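Local coordinates for proteasome protein (Corynebacterium glutamicum ATCC 13032, PDB 2P90), which is of unknown function but belongs to the PAC2 family and may be related to proteasome-associated proteins, at residues B[149-154]-B[214-219]. Sequence-based numbering, arbitrary orientation.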
ATOM      1  N   ARG B 149      -1.309 -10.129  35.252  1.00 46.84           N
ATOM      2  CA  ARG B 149      -0.507 -11.358  35.302  1.00 47.47           C
ATOM      3  C   ARG B 149       0.838 -11.129  34.592  1.00 47.94           C
ATOM      4  O   ARG B 149       0.910 -10.293  33.689  1.00 48.25           O
ATOM      5  CB  ARG B 149      -1.274 -12.516  34.653  1.00 47.07           C
ATOM      6  CG  ARG B 149      -2.476 -12.975  35.450  1.00 47.14           C
ATOM      7  CD  ARG B 149      -2.008 -13.651  36.739  1.00 49.17           C
ATOM      8  NE  ARG B 149      -3.108 -14.246  37.487  1.00 48.08           N
ATOM      9  CZ  ARG B 149      -3.844 -13.607  38.402  1.00 48.57           C
ATOM     10  NH1 ARG B 149      -3.629 -12.320  38.713  1.00 44.83           N
ATOM     11  NH2 ARG B 149      -4.818 -14.269  39.005  1.00 47.72           N
ATOM     12  N   PRO B 150       1.899 -11.870  34.988  1.00 48.33           N
ATOM     13  CA  PRO B 150       3.202 -11.674  34.307  1.00 48.31           C
ATOM     14  C   PRO B 150       3.083 -11.782  32.778  1.00 48.75           C
ATOM     15  O   PRO B 150       2.218 -12.515  32.271  1.00 48.42           O
ATOM     16  CB  PRO B 150       4.084 -12.803  34.857  1.00 47.97           C
ATOM     17  CG  PRO B 150       3.428 -13.244  36.163  1.00 47.92           C
ATOM     18  CD  PRO B 150       1.951 -12.918  36.039  1.00 48.19           C
ATOM     19  N   THR B 151       3.930 -11.024  32.068  1.00 49.05           N
ATOM     20  CA  THR B 151       4.005 -11.061  30.597  1.00 48.90           C
ATOM     21  C   THR B 151       4.719 -12.310  30.060  1.00 49.05           C
ATOM     22  O   THR B 151       5.878 -12.586  30.376  1.00 48.82           O
ATOM     23  CB  THR B 151       4.622  -9.764  30.011  1.00 49.09           C
ATOM     24  OG1 THR B 151       3.783  -8.652  30.335  1.00 48.54           O
ATOM     25  CG2 THR B 151       4.720  -9.842  28.497  1.00 49.17           C
ATOM     26  N   VAL B 152       4.003 -13.060  29.238  1.00 49.11           N
ATOM     27  CA  VAL B 152       4.533 -14.279  28.671  1.00 49.96           C
ATOM     28  C   VAL B 152       5.195 -14.056  27.291  1.00 50.60           C
ATOM     29  O   VAL B 152       4.800 -13.159  26.529  1.00 50.78           O
ATOM     30  CB  VAL B 152       3.416 -15.317  28.561  1.00 49.88           C
ATOM     31  CG1 VAL B 152       3.811 -16.450  27.615  1.00 49.98           C
ATOM     32  CG2 VAL B 152       3.069 -15.835  29.959  1.00 50.18           C
ATOM     33  N   VAL B 153       6.216 -14.864  27.015  1.00 50.38           N
ATOM     34  CA  VAL B 153       6.876 -14.939  25.729  1.00 50.57           C
ATOM     35  C   VAL B 153       6.854 -16.392  25.229  1.00 50.25           C
ATOM     36  O   VAL B 153       7.239 -17.322  25.941  1.00 49.49           O
ATOM     37  CB  VAL B 153       8.335 -14.406  25.814  1.00 51.01           C
ATOM     38  CG1 VAL B 153       9.188 -14.874  24.610  1.00 52.87           C
ATOM     39  CG2 VAL B 153       8.332 -12.912  25.850  1.00 51.05           C
ATOM     40  N   THR B 154       6.386 -16.583  24.003  1.00 49.91           N
ATOM     41  CA  THR B 154       6.465 -17.901  23.371  1.00 49.67           C
ATOM     42  C   THR B 154       7.542 -17.898  22.279  1.00 48.86           C
ATOM     43  O   THR B 154       7.904 -16.845  21.773  1.00 49.06           O
ATOM     44  CB  THR B 154       5.103 -18.370  22.831  1.00 49.21           C
ATOM     45  OG1 THR B 154       4.558 -17.360  22.009  1.00 50.24           O
ATOM     46  CG2 THR B 154       4.130 -18.622  23.965  1.00 50.78           C
ATOM     47  N   THR B 214       8.093  -4.902  26.464  1.00 42.30           N
ATOM     48  CA  THR B 214       9.441  -4.527  26.050  1.00 43.42           C
ATOM     49  C   THR B 214      10.440  -5.201  26.982  1.00 44.73           C
ATOM     50  O   THR B 214      11.297  -5.961  26.523  1.00 44.49           O
ATOM     51  CB  THR B 214       9.616  -3.006  26.091  1.00 43.55           C
ATOM     52  OG1 THR B 214       8.531  -2.397  25.380  1.00 43.98           O
ATOM     53  CG2 THR B 214      10.982  -2.550  25.503  1.00 41.71           C
ATOM     54  N   LEU B 215      10.269  -4.959  28.289  1.00 46.34           N
ATOM     55  CA  LEU B 215      11.058  -5.591  29.362  1.00 47.23           C
ATOM     56  C   LEU B 215      11.175  -7.099  29.203  1.00 47.38           C
ATOM     57  O   LEU B 215      12.274  -7.657  29.198  1.00 47.08           O
ATOM     58  CB  LEU B 215      10.443  -5.253  30.736  1.00 47.34           C
ATOM     59  CG  LEU B 215      11.220  -5.579  32.022  1.00 47.80           C
ATOM     60  CD1 LEU B 215      12.641  -4.948  32.085  1.00 50.52           C
ATOM     61  CD2 LEU B 215      10.430  -5.131  33.236  1.00 48.38           C
ATOM     62  N   LYS B 216      10.030  -7.751  29.045  1.00 47.79           N
ATOM     63  CA  LYS B 216      10.009  -9.181  28.819  1.00 47.75           C
ATOM     64  C   LYS B 216      10.827  -9.592  27.588  1.00 47.63           C
ATOM     65  O   LYS B 216      11.637 -10.518  27.684  1.00 48.02           O
ATOM     66  CB  LYS B 216       8.563  -9.699  28.744  1.00 47.81           C
ATOM     67  CG  LYS B 216       8.445 -11.216  28.900  1.00 50.31           C
ATOM     68  CD  LYS B 216       9.155 -11.702  30.175  1.00 54.15           C
ATOM     69  CE  LYS B 216       9.784 -13.086  29.977  1.00 58.44           C
ATOM     70  NZ  LYS B 216       8.824 -14.196  30.241  1.00 61.56           N
ATOM     71  N   LEU B 217      10.622  -8.927  26.438  1.00 47.01           N
ATOM     72  CA  LEU B 217      11.421  -9.251  25.241  1.00 46.50           C
ATOM     73  C   LEU B 217      12.918  -9.073  25.520  1.00 45.98           C
ATOM     74  O   LEU B 217      13.713  -9.921  25.160  1.00 45.32           O
ATOM     75  CB  LEU B 217      11.020  -8.423  24.006  1.00 45.56           C
ATOM     76  CG  LEU B 217       9.752  -8.745  23.226  1.00 44.26           C
ATOM     77  CD1 LEU B 217       9.490  -7.618  22.219  1.00 44.66           C
ATOM     78  CD2 LEU B 217       9.800 -10.114  22.521  1.00 42.86           C
ATOM     79  N   LEU B 218      13.277  -7.983  26.185  1.00 45.82           N
ATOM     80  CA  LEU B 218      14.670  -7.702  26.434  1.00 47.32           C
ATOM     81  C   LEU B 218      15.320  -8.730  27.396  1.00 48.71           C
ATOM     82  O   LEU B 218      16.435  -9.211  27.144  1.00 48.83           O
ATOM     83  CB  LEU B 218      14.849  -6.257  26.909  1.00 47.13           C
ATOM     84  CG  LEU B 218      14.650  -5.151  25.861  1.00 47.37           C
ATOM     85  CD1 LEU B 218      14.960  -3.788  26.445  1.00 45.28           C
ATOM     86  CD2 LEU B 218      15.534  -5.408  24.626  1.00 45.10           C
ATOM     87  N   GLN B 219      14.617  -9.095  28.473  1.00 49.31           N
ATOM     88  CA  GLN B 219      15.160 -10.090  29.386  1.00 50.37           C
ATOM     89  C   GLN B 219      15.208 -11.489  28.756  1.00 50.08           C
ATOM     90  O   GLN B 219      16.084 -12.281  29.077  1.00 49.27           O
ATOM     91  CB  GLN B 219      14.542 -10.016  30.820  1.00 50.33           C
ATOM     92  CG  GLN B 219      13.064 -10.336  30.994  1.00 51.34           C
ATOM     93  CD  GLN B 219      12.433  -9.661  32.254  1.00 52.82           C
ATOM     94  OE1 GLN B 219      13.115  -9.002  33.061  1.00 55.75           O
ATOM     95  NE2 GLN B 219      11.116  -9.823  32.404  1.00 55.76           N
TER
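Lys216 of helix 211-225 lies against Thr151 and Val153 where the chain enters edge strand 153-157, a small, mostly apolar helix-on-sheet contact carried by the methylene part of one lysine. The backbones come closest at Thr151 and Lys216, whose CA atoms are 6.5 Å apart. Thr151 turns its methyl to the helix: with CG2 anti to the backbone N, this branch meets Lys216 CB at 3.9 Å, and the two side chains run alongside each other, pointing opposite ways. Val153 reaches the lysine from the strand with its CG2 methyl, which presses on Lys216 CG at 3.5 Å.

The lysine leaves the helix with CG anti to its backbone N (chi1 -164°), then bends at each of the next three torsions and curls around the carbonyl of Thr151. Lys216 CG lies 3.3 Å from Thr151 O, and Lys216 CD also touches this oxygen. Lys216 NZ comes back to Thr151 O in a weak hydrogen bond of 3.4 Å. The stronger partner of the ammonium group is Asp165, with which NZ forms a salt bridge; the carbonyl is a second, weak one.

Thr151, Val153 and Leu217 all pack on Val199 of strand 194-202, the antiparallel neighbour of 153-157, and backbone hydrogen bonds of Val152 with His200 and of Thr154 with Thr198 tie the segment to that strand. The contact thus brings helix 211-225 over the edge of the mixed sheet, as in layered alpha/beta folds where helices cover a central sheet.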